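Long-range contacts in farnesyl diphosphate synthase (PDB 3M0G), which probably condenses farnesyl diphosphate with isopentenyl diphosphate to give geranylgeranyl diphosphate, with magnesium as cofactor: residues F47-H56 and Y270-C280; N132-A143 and L182-L193. All blocks are in the same frame, centred on the assembly; numbering follows the deposited sequence.

Interaction 1: F47-H56 and Y270-C280; sequences FLAIESAAIH and YGEAASTLRAC. Unlike the reference sequence in segment 270-280: Ser275 (reference Ala).
The rings of His56 and Tyr270 meet obliquely, with their planes at 78°. Tyr270 OH comes to the edge of the imidazole, 3.5 Å from His56 CE1. Two polar partners lie in the imidazole plane at its edge: Ser52 O at ND1 and a water at NE2. His56 ND1 donates a nearly straight hydrogen bond of 2.9 Å to Ser52 O, one turn back. The water also bonds to Tyr270 OH. Both ring nitrogens thus have partners, which fixes the turn of the imidazole. Ile55 CG2 reaches the Tyr270 ring obliquely, 3.3 Å from Tyr270 CD1. A leucine in place of Tyr270 would probably leave this water without one of its two anchors and Ile55 with less cover.

With CG anti to the backbone N (chi1 180°), the Phe47 ring reaches Thr276 and Cys280 on the other helix. Cys280 SG lies obliquely beside it, 5.1 Å from the Phe47 ring centroid, a sulfur-aromatic contact. Thr276 CG2 touches Phe47 CZ at 4.0 Å and also meets Glu51 OE1. Glu51 OE2 forms a salt bridge with Arg6. Between the two aromatic ends sits Leu277. Leu277 CD2 packs on Glu51 CB at 3.6 Å and on Leu48 CD2 at 3.9 Å.

The short helix segments run antiparallel at 154°, so the last helix of the chain packs along helix 44-55. Helix 3-23 covers Phe47 through Leu3, Arg6 and Leu7. Helix 168-194 touches Leu48 and His56, and Leu201 of helix 199-219 meets His56, Tyr270 and Leu277.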
ATOM      1  N   PHE B  47      18.619   3.284  -7.714  1.00 11.11           N
ATOM      2  CA  PHE B  47      19.944   3.860  -7.829  1.00 10.73           C
ATOM      3  C   PHE B  47      20.083   5.065  -6.894  1.00  8.08           C
ATOM      4  O   PHE B  47      21.035   5.161  -6.147  1.00  6.81           O
ATOM      5  CB  PHE B  47      20.239   4.216  -9.291  1.00 12.06           C
ATOM      6  CG  PHE B  47      21.583   4.825  -9.514  1.00 26.55           C
ATOM      7  CD1 PHE B  47      22.701   4.022  -9.727  1.00 12.85           C
ATOM      8  CD2 PHE B  47      21.729   6.206  -9.542  1.00 13.05           C
ATOM      9  CE1 PHE B  47      23.955   4.589  -9.950  1.00 26.87           C
ATOM     10  CE2 PHE B  47      22.982   6.786  -9.770  1.00 26.97           C
ATOM     11  CZ  PHE B  47      24.091   5.977  -9.973  1.00 13.50           C
ATOM     12  N   LEU B  48      19.099   5.953  -6.902  1.00  5.88           N
ATOM     13  CA  LEU B  48      19.071   7.131  -6.029  1.00  4.69           C
ATOM     14  C   LEU B  48      19.054   6.830  -4.525  1.00  4.18           C
ATOM     15  O   LEU B  48      19.637   7.588  -3.725  1.00  6.23           O
ATOM     16  CB  LEU B  48      17.858   8.006  -6.369  1.00  5.30           C
ATOM     17  CG  LEU B  48      17.874   8.810  -7.675  1.00  7.75           C
ATOM     18  CD1 LEU B  48      16.512   9.486  -7.808  1.00  4.61           C
ATOM     19  CD2 LEU B  48      18.950   9.851  -7.650  1.00  5.91           C
ATOM     20  N   ALA B  49      18.423   5.723  -4.156  1.00  2.13           N
ATOM     21  CA  ALA B  49      18.365   5.285  -2.772  1.00  2.63           C
ATOM     22  C   ALA B  49      19.743   4.825  -2.358  1.00  2.80           C
ATOM     23  O   ALA B  49      20.283   5.265  -1.336  1.00  3.24           O
ATOM     24  CB  ALA B  49      17.358   4.138  -2.615  1.00  3.13           C
ATOM     25  N   ILE B  50      20.318   3.943  -3.170  1.00  4.16           N
ATOM     26  CA  ILE B  50      21.648   3.386  -2.877  1.00  5.15           C
ATOM     27  C   ILE B  50      22.752   4.442  -2.904  1.00  5.35           C
ATOM     28  O   ILE B  50      23.754   4.362  -2.143  1.00  4.59           O
ATOM     29  CB  ILE B  50      21.989   2.230  -3.857  1.00  6.90           C
ATOM     30  CG1 ILE B  50      21.119   1.004  -3.535  1.00 10.34           C
ATOM     31  CG2 ILE B  50      23.487   1.863  -3.772  1.00 10.15           C
ATOM     32  CD1 ILE B  50      20.982  -0.035  -4.668  1.00  8.59           C
ATOM     33  N   GLU B  51      22.604   5.392  -3.827  1.00  5.14           N
ATOM     34  CA  GLU B  51      23.605   6.411  -4.010  1.00  7.18           C
ATOM     35  C   GLU B  51      23.544   7.444  -2.902  1.00  7.22           C
ATOM     36  O   GLU B  51      24.562   7.938  -2.449  1.00  5.68           O
ATOM     37  CB  GLU B  51      23.473   7.059  -5.382  1.00  8.37           C
ATOM     38  CG  GLU B  51      23.742   6.106  -6.548  1.00 26.36           C
ATOM     39  CD  GLU B  51      25.017   5.302  -6.404  1.00 10.26           C
ATOM     40  OE1 GLU B  51      26.128   5.883  -6.517  1.00 26.89           O
ATOM     41  OE2 GLU B  51      24.913   4.072  -6.187  1.00 26.81           O
ATOM     42  N   SER B  52      22.336   7.747  -2.447  1.00  7.82           N
ATOM     43  CA  SER B  52      22.163   8.720  -1.382  1.00  7.55           C
ATOM     44  C   SER B  52      22.533   8.109  -0.039  1.00  7.03           C
ATOM     45  O   SER B  52      22.932   8.832   0.869  1.00  7.87           O
ATOM     46  CB  SER B  52      20.731   9.266  -1.367  1.00  7.50           C
ATOM     47  OG  SER B  52      19.786   8.244  -1.104  1.00 17.90           O
ATOM     48  N   ALA B  53      22.417   6.783   0.080  1.00  5.87           N
ATOM     49  CA  ALA B  53      22.886   6.079   1.275  1.00  5.30           C
ATOM     50  C   ALA B  53      24.405   6.116   1.319  1.00  5.49           C
ATOM     51  O   ALA B  53      24.997   6.428   2.359  1.00  5.33           O
ATOM     52  CB  ALA B  53      22.386   4.635   1.301  1.00  5.42           C
ATOM     53  N   ALA B  54      25.019   5.845   0.169  1.00  4.73           N
ATOM     54  CA  ALA B  54      26.478   5.883   0.038  1.00  5.46           C
ATOM     55  C   ALA B  54      27.099   7.203   0.503  1.00  6.03           C
ATOM     56  O   ALA B  54      28.146   7.202   1.147  1.00  6.87           O
ATOM     57  CB  ALA B  54      26.867   5.601  -1.405  1.00  6.09           C
ATOM     58  N   ILE B  55      26.486   8.324   0.142  1.00  6.98           N
ATOM     59  CA  ILE B  55      26.960   9.657   0.539  1.00  9.24           C
ATOM     60  C   ILE B  55      27.012   9.807   2.057  1.00 10.67           C
ATOM     61  O   ILE B  55      27.829  10.563   2.596  1.00 11.03           O
ATOM     62  CB  ILE B  55      26.054  10.791  -0.018  1.00  9.88           C
ATOM     63  CG1 ILE B  55      26.097  10.835  -1.544  1.00 18.55           C
ATOM     64  CG2 ILE B  55      26.486  12.146   0.532  1.00 18.28           C
ATOM     65  CD1 ILE B  55      24.996  11.683  -2.125  1.00 10.43           C
ATOM     66  N   HIS B  56      26.146   9.064   2.735  1.00 11.39           N
ATOM     67  CA  HIS B  56      26.099   9.053   4.195  1.00 12.95           C
ATOM     68  C   HIS B  56      26.860   7.864   4.774  1.00 14.03           C
ATOM     69  O   HIS B  56      26.664   7.480   5.940  1.00 15.61           O
ATOM     70  CB  HIS B  56      24.638   9.093   4.651  1.00 13.57           C
ATOM     71  CG  HIS B  56      23.963  10.392   4.350  1.00 12.00           C
ATOM     72  ND1 HIS B  56      23.362  10.657   3.139  1.00 13.91           N
ATOM     73  CD2 HIS B  56      23.828  11.518   5.090  1.00 13.61           C
ATOM     74  CE1 HIS B  56      22.872  11.884   3.151  1.00 13.00           C
ATOM     75  NE2 HIS B  56      23.148  12.430   4.320  1.00 12.73           N
ATOM     76  N   TYR B 270      27.689  18.403   0.341  1.00 15.42           N
ATOM     77  CA  TYR B 270      28.405  17.129   0.288  1.00 15.06           C
ATOM     78  C   TYR B 270      29.769  17.163  -0.422  1.00 14.46           C
ATOM     79  O   TYR B 270      30.487  16.162  -0.428  1.00 13.93           O
ATOM     80  CB  TYR B 270      27.525  16.047  -0.345  1.00 15.37           C
ATOM     81  CG  TYR B 270      26.182  15.831   0.329  1.00 13.34           C
ATOM     82  CD1 TYR B 270      26.097  15.238   1.593  1.00 15.76           C
ATOM     83  CD2 TYR B 270      25.002  16.203  -0.303  1.00 16.11           C
ATOM     84  CE1 TYR B 270      24.864  15.027   2.203  1.00 12.80           C
ATOM     85  CE2 TYR B 270      23.761  16.001   0.299  1.00 12.72           C
ATOM     86  CZ  TYR B 270      23.705  15.414   1.555  1.00 16.38           C
ATOM     87  OH  TYR B 270      22.483  15.201   2.151  1.00 12.69           O
ATOM     88  N   GLY B 271      30.120  18.301  -1.018  1.00 14.68           N
ATOM     89  CA  GLY B 271      31.421  18.456  -1.674  1.00 14.78           C
ATOM     90  C   GLY B 271      31.634  17.536  -2.863  1.00 14.92           C
ATOM     91  O   GLY B 271      30.788  17.458  -3.755  1.00 14.64           O
ATOM     92  N   GLU B 272      32.780  16.851  -2.890  1.00 14.54           N
ATOM     93  CA  GLU B 272      33.109  15.958  -4.012  1.00 14.27           C
ATOM     94  C   GLU B 272      32.359  14.617  -3.986  1.00 13.95           C
ATOM     95  O   GLU B 272      32.282  13.920  -5.004  1.00 13.48           O
ATOM     96  CB  GLU B 272      34.624  15.728  -4.124  1.00 14.46           C
ATOM     97  CG  GLU B 272      35.418  16.958  -4.554  1.00 18.79           C
ATOM     98  CD  GLU B 272      35.079  17.452  -5.963  1.00 14.98           C
ATOM     99  OE1 GLU B 272      34.570  16.666  -6.798  1.00 18.59           O
ATOM    100  OE2 GLU B 272      35.342  18.644  -6.236  1.00 18.98           O
ATOM    101  N   ALA B 273      31.808  14.260  -2.828  1.00 14.21           N
ATOM    102  CA  ALA B 273      31.023  13.030  -2.698  1.00 14.09           C
ATOM    103  C   ALA B 273      29.691  13.066  -3.476  1.00 13.93           C
ATOM    104  O   ALA B 273      29.094  12.018  -3.746  1.00 13.90           O
ATOM    105  CB  ALA B 273      30.794  12.697  -1.238  1.00 14.15           C
ATOM    106  N   ALA B 274      29.235  14.261  -3.843  1.00 13.61           N
ATOM    107  CA  ALA B 274      27.989  14.417  -4.610  1.00 13.00           C
ATOM    108  C   ALA B 274      28.130  14.154  -6.126  1.00 12.55           C
ATOM    109  O   ALA B 274      27.137  14.176  -6.862  1.00 12.37           O
ATOM    110  CB  ALA B 274      27.389  15.791  -4.366  1.00 13.01           C
ATOM    111  N   SER B 275      29.351  13.886  -6.585  1.00 12.19           N
ATOM    112  CA  SER B 275      29.635  13.808  -8.031  1.00 11.22           C
ATOM    113  C   SER B 275      28.863  12.708  -8.768  1.00 10.74           C
ATOM    114  O   SER B 275      28.424  12.911  -9.891  1.00 12.01           O
ATOM    115  CB  SER B 275      31.149  13.674  -8.265  1.00 11.77           C
ATOM    116  OG  SER B 275      31.647  12.517  -7.629  1.00 21.49           O
ATOM    117  N   THR B 276      28.652  11.559  -8.133  1.00  9.52           N
ATOM    118  CA  THR B 276      27.860  10.505  -8.759  1.00  8.79           C
ATOM    119  C   THR B 276      26.378  10.932  -8.889  1.00  7.83           C
ATOM    120  O   THR B 276      25.767  10.715  -9.925  1.00  7.79           O
ATOM    121  CB  THR B 276      28.019   9.155  -8.029  1.00  9.37           C
ATOM    122  OG1 THR B 276      29.395   8.791  -8.037  1.00 14.09           O
ATOM    123  CG2 THR B 276      27.220   8.055  -8.722  1.00 13.91           C
ATOM    124  N   LEU B 277      25.826  11.577  -7.862  1.00  6.44           N
ATOM    125  CA  LEU B 277      24.465  12.134  -7.975  1.00  5.58           C
ATOM    126  C   LEU B 277      24.338  13.310  -8.947  1.00  5.91           C
ATOM    127  O   LEU B 277      23.294  13.474  -9.586  1.00  5.24           O
ATOM    128  CB  LEU B 277      23.907  12.526  -6.607  1.00  5.56           C
ATOM    129  CG  LEU B 277      23.484  11.415  -5.643  1.00 18.26           C
ATOM    130  CD1 LEU B 277      22.838  11.994  -4.404  1.00  5.28           C
ATOM    131  CD2 LEU B 277      22.542  10.459  -6.313  1.00  5.89           C
ATOM    132  N   ARG B 278      25.364  14.153  -9.022  1.00  6.81           N
ATOM    133  CA  ARG B 278      25.408  15.224 -10.015  1.00  8.99           C
ATOM    134  C   ARG B 278      25.400  14.643 -11.434  1.00  8.98           C
ATOM    135  O   ARG B 278      24.688  15.134 -12.291  1.00  8.57           O
ATOM    136  CB  ARG B 278      26.605  16.167  -9.781  1.00 10.39           C
ATOM    137  CG  ARG B 278      26.433  17.049  -8.532  1.00 19.19           C
ATOM    138  CD  ARG B 278      27.656  17.924  -8.208  1.00 12.08           C
ATOM    139  NE  ARG B 278      27.237  19.104  -7.446  1.00 20.20           N
ATOM    140  CZ  ARG B 278      28.031  19.864  -6.698  1.00 12.15           C
ATOM    141  NH1 ARG B 278      29.323  19.583  -6.580  1.00 20.01           N
ATOM    142  NH2 ARG B 278      27.522  20.908  -6.055  1.00 19.86           N
ATOM    143  N   ALA B 279      26.152  13.571 -11.657  1.00  9.44           N
ATOM    144  CA  ALA B 279      26.187  12.912 -12.978  1.00 10.56           C
ATOM    145  C   ALA B 279      24.837  12.282 -13.343  1.00 11.25           C
ATOM    146  O   ALA B 279      24.402  12.347 -14.501  1.00 10.46           O
ATOM    147  CB  ALA B 279      27.333  11.882 -13.047  1.00 11.17           C
ATOM    148  N   CYS B 280      24.155  11.716 -12.344  1.00 11.45           N
ATOM    149  CA  CYS B 280      22.846  11.126 -12.571  1.00 12.53           C
ATOM    150  C   CYS B 280      21.832  12.169 -13.047  1.00 12.92           C
ATOM    151  O   CYS B 280      21.033  11.890 -13.937  1.00 13.51           O
ATOM    152  CB  CYS B 280      22.328  10.432 -11.314  1.00 13.36           C
ATOM    153  SG  CYS B 280      20.733   9.625 -11.560  1.00 16.36           S
TER
HETATM  154  O   HOH W   1      22.558  15.112   4.995  1.00  9.72           O

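Interaction 2: N132-A143 and L182-L193; sequences NRVALVAALAQA and LISFAAQAGAIL. Unlike the reference sequence in segment 182-193: Leu193 (reference Ile).
Helices 132-143 and 182-193 run antiparallel at 162°, with axes 9.0 Å apart at closest approach and Leu140 set against Phe185. The packing is knobs-into-holes. Phe185 is one knob, sitting among Leu136, Ala139, Leu140 and Ala143. Its CG lies anti to the backbone N (chi1 170°), which carries the ring across to the other helix. Leu140 CD1 stands over the centre of one face, 4.0 Å from the Phe185 ring centroid, a CH-pi contact. The ring edge meets Ala139 CB in plane and Leu136 O near the plane, with Phe185 CE1 3.3 Å from that carbonyl oxygen. Leu136 CD1 touches Phe185 CZ at 3.6 Å, the two side chains crossing at about a right angle.

Leu136 is itself a knob, lodged among Phe185, Ala189, Ile192 and Leu193. The third knob is Ile192, which uses its two branches differently. Ile192 CD1 reaches Ala139 CB at 3.6 Å, while Ile192 CG2 lies 3.8 Å from Ala135 CB. At the end of the contact the Asn132 amide lies against the carbonyls of Ile192 and Leu193, with Asn132 ND2 3.1 Å from Leu193 O.

On another side of helix 130-144, Val134, Val137 and Ala138 pack on Thr123 of the second subunit. Helix 60-81 adds Leu73 and Val70 next to Leu140 and Phe185.

The contact is buried and almost wholly apolar, Asn132 being the polar exception. The small Ala135, Ala139 and Ala143 let the bulky knobs come close. Shape fit, rather than paired charges, probably sets how the two helices align.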
ATOM      1  N   ASN B 132      14.624   4.990  12.350  1.00  8.60           N
ATOM      2  CA  ASN B 132      14.881   5.306  10.932  1.00  7.91           C
ATOM      3  C   ASN B 132      13.897   4.537  10.034  1.00  7.83           C
ATOM      4  O   ASN B 132      13.425   5.066   9.022  1.00  8.24           O
ATOM      5  CB  ASN B 132      16.353   5.010  10.566  1.00  8.27           C
ATOM      6  CG  ASN B 132      17.337   5.954  11.258  1.00 17.06           C
ATOM      7  OD1 ASN B 132      16.937   6.954  11.853  1.00  8.96           O
ATOM      8  ND2 ASN B 132      18.636   5.635  11.181  1.00  8.71           N
ATOM      9  N   ARG B 133      13.580   3.293  10.405  1.00  6.38           N
ATOM     10  CA  ARG B 133      12.666   2.485   9.595  1.00  6.00           C
ATOM     11  C   ARG B 133      11.258   3.060   9.552  1.00  5.16           C
ATOM     12  O   ARG B 133      10.639   3.086   8.494  1.00  4.85           O
ATOM     13  CB  ARG B 133      12.671   1.012  10.026  1.00  6.65           C
ATOM     14  CG  ARG B 133      13.917   0.233   9.566  1.00  9.17           C
ATOM     15  CD  ARG B 133      13.835  -1.232   9.960  1.00  7.52           C
ATOM     16  NE  ARG B 133      14.308  -1.445  11.326  1.00  9.28           N
ATOM     17  CZ  ARG B 133      13.878  -2.396  12.152  1.00  7.99           C
ATOM     18  NH1 ARG B 133      12.927  -3.242  11.786  1.00  8.97           N
ATOM     19  NH2 ARG B 133      14.398  -2.488  13.366  1.00  8.87           N
ATOM     20  N   VAL B 134      10.767   3.553  10.686  1.00  4.93           N
ATOM     21  CA  VAL B 134       9.447   4.170  10.686  1.00  5.26           C
ATOM     22  C   VAL B 134       9.467   5.492   9.908  1.00  3.94           C
ATOM     23  O   VAL B 134       8.502   5.822   9.274  1.00  3.94           O
ATOM     24  CB  VAL B 134       8.862   4.338  12.114  1.00  6.32           C
ATOM     25  CG1 VAL B 134       9.496   5.528  12.864  1.00 11.68           C
ATOM     26  CG2 VAL B 134       7.348   4.508  12.048  1.00 10.67           C
ATOM     27  N   ALA B 135      10.566   6.241   9.974  1.00  3.58           N
ATOM     28  CA  ALA B 135      10.692   7.472   9.184  1.00  4.78           C
ATOM     29  C   ALA B 135      10.715   7.104   7.703  1.00  4.15           C
ATOM     30  O   ALA B 135      10.249   7.873   6.864  1.00  4.32           O
ATOM     31  CB  ALA B 135      11.950   8.239   9.579  1.00  5.93           C
ATOM     32  N   LEU B 136      11.285   5.935   7.386  1.00  4.34           N
ATOM     33  CA  LEU B 136      11.291   5.419   6.014  1.00  4.93           C
ATOM     34  C   LEU B 136       9.863   5.114   5.503  1.00  5.31           C
ATOM     35  O   LEU B 136       9.497   5.545   4.405  1.00  6.34           O
ATOM     36  CB  LEU B 136      12.229   4.203   5.877  1.00  6.28           C
ATOM     37  CG  LEU B 136      12.583   3.843   4.431  1.00  5.61           C
ATOM     38  CD1 LEU B 136      13.546   4.878   3.869  1.00  5.86           C
ATOM     39  CD2 LEU B 136      13.168   2.434   4.353  1.00  6.92           C
ATOM     40  N   VAL B 137       9.062   4.410   6.314  1.00  4.57           N
ATOM     41  CA  VAL B 137       7.649   4.101   6.017  1.00  4.04           C
ATOM     42  C   VAL B 137       6.817   5.373   5.850  1.00  4.13           C
ATOM     43  O   VAL B 137       6.036   5.476   4.896  1.00  5.71           O
ATOM     44  CB  VAL B 137       6.992   3.171   7.119  1.00  3.81           C
ATOM     45  CG1 VAL B 137       5.473   2.994   6.913  1.00  2.90           C
ATOM     46  CG2 VAL B 137       7.693   1.818   7.166  1.00  3.96           C
ATOM     47  N   ALA B 138       6.965   6.325   6.781  1.00  2.90           N
ATOM     48  CA  ALA B 138       6.221   7.586   6.711  1.00  3.10           C
ATOM     49  C   ALA B 138       6.548   8.324   5.410  1.00  3.69           C
ATOM     50  O   ALA B 138       5.663   8.840   4.752  1.00  4.88           O
ATOM     51  CB  ALA B 138       6.504   8.483   7.936  1.00  2.20           C
ATOM     52  N   ALA B 139       7.824   8.334   5.043  1.00  3.36           N
ATOM     53  CA  ALA B 139       8.284   9.038   3.857  1.00  3.93           C
ATOM     54  C   ALA B 139       7.773   8.389   2.583  1.00  3.94           C
ATOM     55  O   ALA B 139       7.405   9.095   1.659  1.00  4.90           O
ATOM     56  CB  ALA B 139       9.822   9.141   3.847  1.00  3.48           C
ATOM     57  N   LEU B 140       7.727   7.055   2.556  1.00  3.91           N
ATOM     58  CA  LEU B 140       7.220   6.281   1.413  1.00  3.56           C
ATOM     59  C   LEU B 140       5.739   6.504   1.257  1.00  3.36           C
ATOM     60  O   LEU B 140       5.242   6.698   0.140  1.00  3.14           O
ATOM     61  CB  LEU B 140       7.491   4.774   1.604  1.00  3.95           C
ATOM     62  CG  LEU B 140       7.114   3.811   0.462  1.00  5.57           C
ATOM     63  CD1 LEU B 140       7.707   4.241  -0.898  1.00  4.95           C
ATOM     64  CD2 LEU B 140       7.413   2.343   0.760  1.00  4.66           C
ATOM     65  N   ALA B 141       5.038   6.500   2.383  1.00  2.84           N
ATOM     66  CA  ALA B 141       3.593   6.731   2.377  1.00  3.28           C
ATOM     67  C   ALA B 141       3.217   8.128   1.916  1.00  4.70           C
ATOM     68  O   ALA B 141       2.260   8.302   1.154  1.00  5.48           O
ATOM     69  CB  ALA B 141       2.998   6.433   3.744  1.00  4.10           C
ATOM     70  N   GLN B 142       3.917   9.139   2.412  1.00  6.75           N
ATOM     71  CA  GLN B 142       3.681  10.511   1.948  1.00  7.59           C
ATOM     72  C   GLN B 142       3.829  10.628   0.424  1.00  7.66           C
ATOM     73  O   GLN B 142       2.998  11.240  -0.254  1.00  8.41           O
ATOM     74  CB  GLN B 142       4.617  11.487   2.670  1.00  8.56           C
ATOM     75  CG  GLN B 142       4.119  11.863   4.064  1.00 32.73           C
ATOM     76  CD  GLN B 142       5.218  12.391   4.971  1.00 10.08           C
ATOM     77  OE1 GLN B 142       6.046  13.211   4.566  1.00 33.25           O
ATOM     78  NE2 GLN B 142       5.229  11.913   6.219  1.00 33.06           N
ATOM     79  N   ALA B 143       4.891  10.034  -0.099  1.00  7.57           N
ATOM     80  CA  ALA B 143       5.235  10.164  -1.507  1.00  6.92           C
ATOM     81  C   ALA B 143       4.275   9.405  -2.440  1.00  6.45           C
ATOM     82  O   ALA B 143       4.051   9.821  -3.585  1.00  6.49           O
ATOM     83  CB  ALA B 143       6.706   9.748  -1.729  1.00  6.19           C
ATOM     84  N   LEU B 182       7.990  10.294  -5.788  1.00  6.17           N
ATOM     85  CA  LEU B 182       8.676   8.981  -5.608  1.00  4.64           C
ATOM     86  C   LEU B 182      10.161   9.093  -5.767  1.00  5.40           C
ATOM     87  O   LEU B 182      10.919   8.398  -5.060  1.00  4.48           O
ATOM     88  CB  LEU B 182       8.173   7.915  -6.601  1.00  2.97           C
ATOM     89  CG  LEU B 182       8.329   6.438  -6.174  1.00  4.38           C
ATOM     90  CD1 LEU B 182       7.732   6.164  -4.782  1.00  2.00           C
ATOM     91  CD2 LEU B 182       7.805   5.419  -7.179  1.00  2.00           C
ATOM     92  N   ILE B 183      10.587   9.933  -6.711  1.00  5.03           N
ATOM     93  CA  ILE B 183      12.031  10.212  -6.873  1.00  4.85           C
ATOM     94  C   ILE B 183      12.619  10.889  -5.634  1.00  5.57           C
ATOM     95  O   ILE B 183      13.803  10.648  -5.282  1.00  5.92           O
ATOM     96  CB  ILE B 183      12.303  11.041  -8.159  1.00  5.43           C
ATOM     97  CG1 ILE B 183      12.305  10.119  -9.388  1.00  4.03           C
ATOM     98  CG2 ILE B 183      13.617  11.866  -8.056  1.00  5.77           C
ATOM     99  CD1 ILE B 183      11.618  10.739 -10.646  1.00  8.39           C
ATOM    100  N   SER B 184      11.838  11.785  -5.033  1.00  6.22           N
ATOM    101  CA  SER B 184      12.246  12.475  -3.811  1.00  6.31           C
ATOM    102  C   SER B 184      12.346  11.504  -2.634  1.00  6.02           C
ATOM    103  O   SER B 184      13.285  11.586  -1.816  1.00  4.88           O
ATOM    104  CB  SER B 184      11.290  13.619  -3.464  1.00  6.32           C
ATOM    105  OG  SER B 184      11.750  14.286  -2.283  1.00 10.58           O
ATOM    106  N   PHE B 185      11.390  10.574  -2.549  1.00  5.77           N
ATOM    107  CA  PHE B 185      11.561   9.510  -1.573  1.00  5.55           C
ATOM    108  C   PHE B 185      12.903   8.817  -1.765  1.00  5.74           C
ATOM    109  O   PHE B 185      13.650   8.708  -0.805  1.00  6.59           O
ATOM    110  CB  PHE B 185      10.466   8.458  -1.590  1.00  5.32           C
ATOM    111  CG  PHE B 185      10.795   7.260  -0.736  1.00  7.36           C
ATOM    112  CD1 PHE B 185      10.626   7.316   0.659  1.00  5.59           C
ATOM    113  CD2 PHE B 185      11.311   6.095  -1.301  1.00  4.85           C
ATOM    114  CE1 PHE B 185      10.938   6.211   1.481  1.00  6.66           C
ATOM    115  CE2 PHE B 185      11.608   4.988  -0.491  1.00  7.35           C
ATOM    116  CZ  PHE B 185      11.419   5.052   0.909  1.00  5.33           C
ATOM    117  N   ALA B 186      13.200   8.329  -2.982  1.00  5.66           N
ATOM    118  CA  ALA B 186      14.468   7.590  -3.233  1.00  5.43           C
ATOM    119  C   ALA B 186      15.705   8.384  -2.843  1.00  6.08           C
ATOM    120  O   ALA B 186      16.670   7.833  -2.275  1.00  5.57           O
ATOM    121  CB  ALA B 186      14.589   7.150  -4.712  1.00  4.33           C
ATOM    122  N   ALA B 187      15.686   9.674  -3.171  1.00  6.88           N
ATOM    123  CA  ALA B 187      16.823  10.547  -2.944  1.00  7.23           C
ATOM    124  C   ALA B 187      17.041  10.824  -1.467  1.00  6.91           C
ATOM    125  O   ALA B 187      18.160  10.967  -1.026  1.00  6.95           O
ATOM    126  CB  ALA B 187      16.651  11.846  -3.713  1.00  7.74           C
ATOM    127  N   GLN B 188      15.957  10.870  -0.706  1.00  8.11           N
ATOM    128  CA  GLN B 188      16.041  11.147   0.714  1.00  8.06           C
ATOM    129  C   GLN B 188      16.327   9.901   1.530  1.00  8.40           C
ATOM    130  O   GLN B 188      16.671  10.009   2.699  1.00  8.66           O
ATOM    131  CB  GLN B 188      14.745  11.749   1.203  1.00  7.84           C
ATOM    132  CG  GLN B 188      14.484  13.153   0.736  1.00 10.56           C
ATOM    133  CD  GLN B 188      13.179  13.648   1.262  1.00  9.08           C
ATOM    134  OE1 GLN B 188      13.052  13.889   2.457  1.00  9.89           O
ATOM    135  NE2 GLN B 188      12.178  13.796   0.378  1.00  9.95           N
ATOM    136  N   ALA B 189      16.154   8.731   0.919  1.00  8.02           N
ATOM    137  CA  ALA B 189      16.254   7.455   1.627  1.00  8.12           C
ATOM    138  C   ALA B 189      17.615   7.271   2.300  1.00  7.67           C
ATOM    139  O   ALA B 189      17.696   6.740   3.402  1.00  8.04           O
ATOM    140  CB  ALA B 189      15.950   6.285   0.665  1.00  9.16           C
ATOM    141  N   GLY B 190      18.679   7.729   1.646  1.00  6.99           N
ATOM    142  CA  GLY B 190      20.033   7.663   2.244  1.00  6.98           C
ATOM    143  C   GLY B 190      20.168   8.548   3.481  1.00  7.65           C
ATOM    144  O   GLY B 190      20.776   8.146   4.478  1.00  8.98           O
ATOM    145  N   ALA B 191      19.585   9.744   3.426  1.00  7.61           N
ATOM    146  CA  ALA B 191      19.567  10.638   4.585  1.00  8.64           C
ATOM    147  C   ALA B 191      18.696  10.086   5.736  1.00 10.19           C
ATOM    148  O   ALA B 191      19.094  10.181   6.897  1.00 10.64           O
ATOM    149  CB  ALA B 191      19.142  12.031   4.185  1.00  8.24           C
ATOM    150  N   ILE B 192      17.528   9.511   5.414  1.00 11.05           N
ATOM    151  CA  ILE B 192      16.663   8.854   6.427  1.00 11.49           C
ATOM    152  C   ILE B 192      17.408   7.762   7.190  1.00 12.34           C
ATOM    153  O   ILE B 192      17.376   7.740   8.426  1.00 13.34           O
ATOM    154  CB  ILE B 192      15.335   8.297   5.816  1.00 10.85           C
ATOM    155  CG1 ILE B 192      14.504   9.457   5.270  1.00  4.73           C
ATOM    156  CG2 ILE B 192      14.518   7.467   6.860  1.00  3.57           C
ATOM    157  CD1 ILE B 192      13.403   9.074   4.266  1.00  9.67           C
ATOM    158  N   LEU B 193      18.102   6.884   6.463  1.00 11.70           N
ATOM    159  CA  LEU B 193      18.800   5.763   7.071  1.00 11.44           C
ATOM    160  C   LEU B 193      20.029   6.200   7.879  1.00 11.47           C
ATOM    161  O   LEU B 193      20.518   5.440   8.707  1.00 11.01           O
ATOM    162  CB  LEU B 193      19.199   4.703   6.022  1.00 12.09           C
ATOM    163  CG  LEU B 193      18.142   4.040   5.122  1.00  5.96           C
ATOM    164  CD1 LEU B 193      18.797   3.038   4.167  1.00 12.56           C
ATOM    165  CD2 LEU B 193      16.999   3.378   5.901  1.00 12.12           C
TER

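In the fold
Both interactions belong to the all-helical fold of the FPP/GGPP synthase family, and their centres lie 16 Å apart. Along the chain the order is 47-56, 132-143, 182-193, 270-280, so both segments of interaction 2 fall between those of interaction 1. They share no helix, but they touch. Ser52 OG of interaction 1 probably accepts a hydrogen bond from Gly190 N of interaction 2, and Leu48 packs on Ile183. Helix 168-194 thus meets helix 130-144 in one contact and helix 44-55 beside the other. Interaction 1 fastens the C-terminal helix 275-285 to an early helix. Interaction 2 joins helix 130-144, which packs on the second subunit, to helix 168-194.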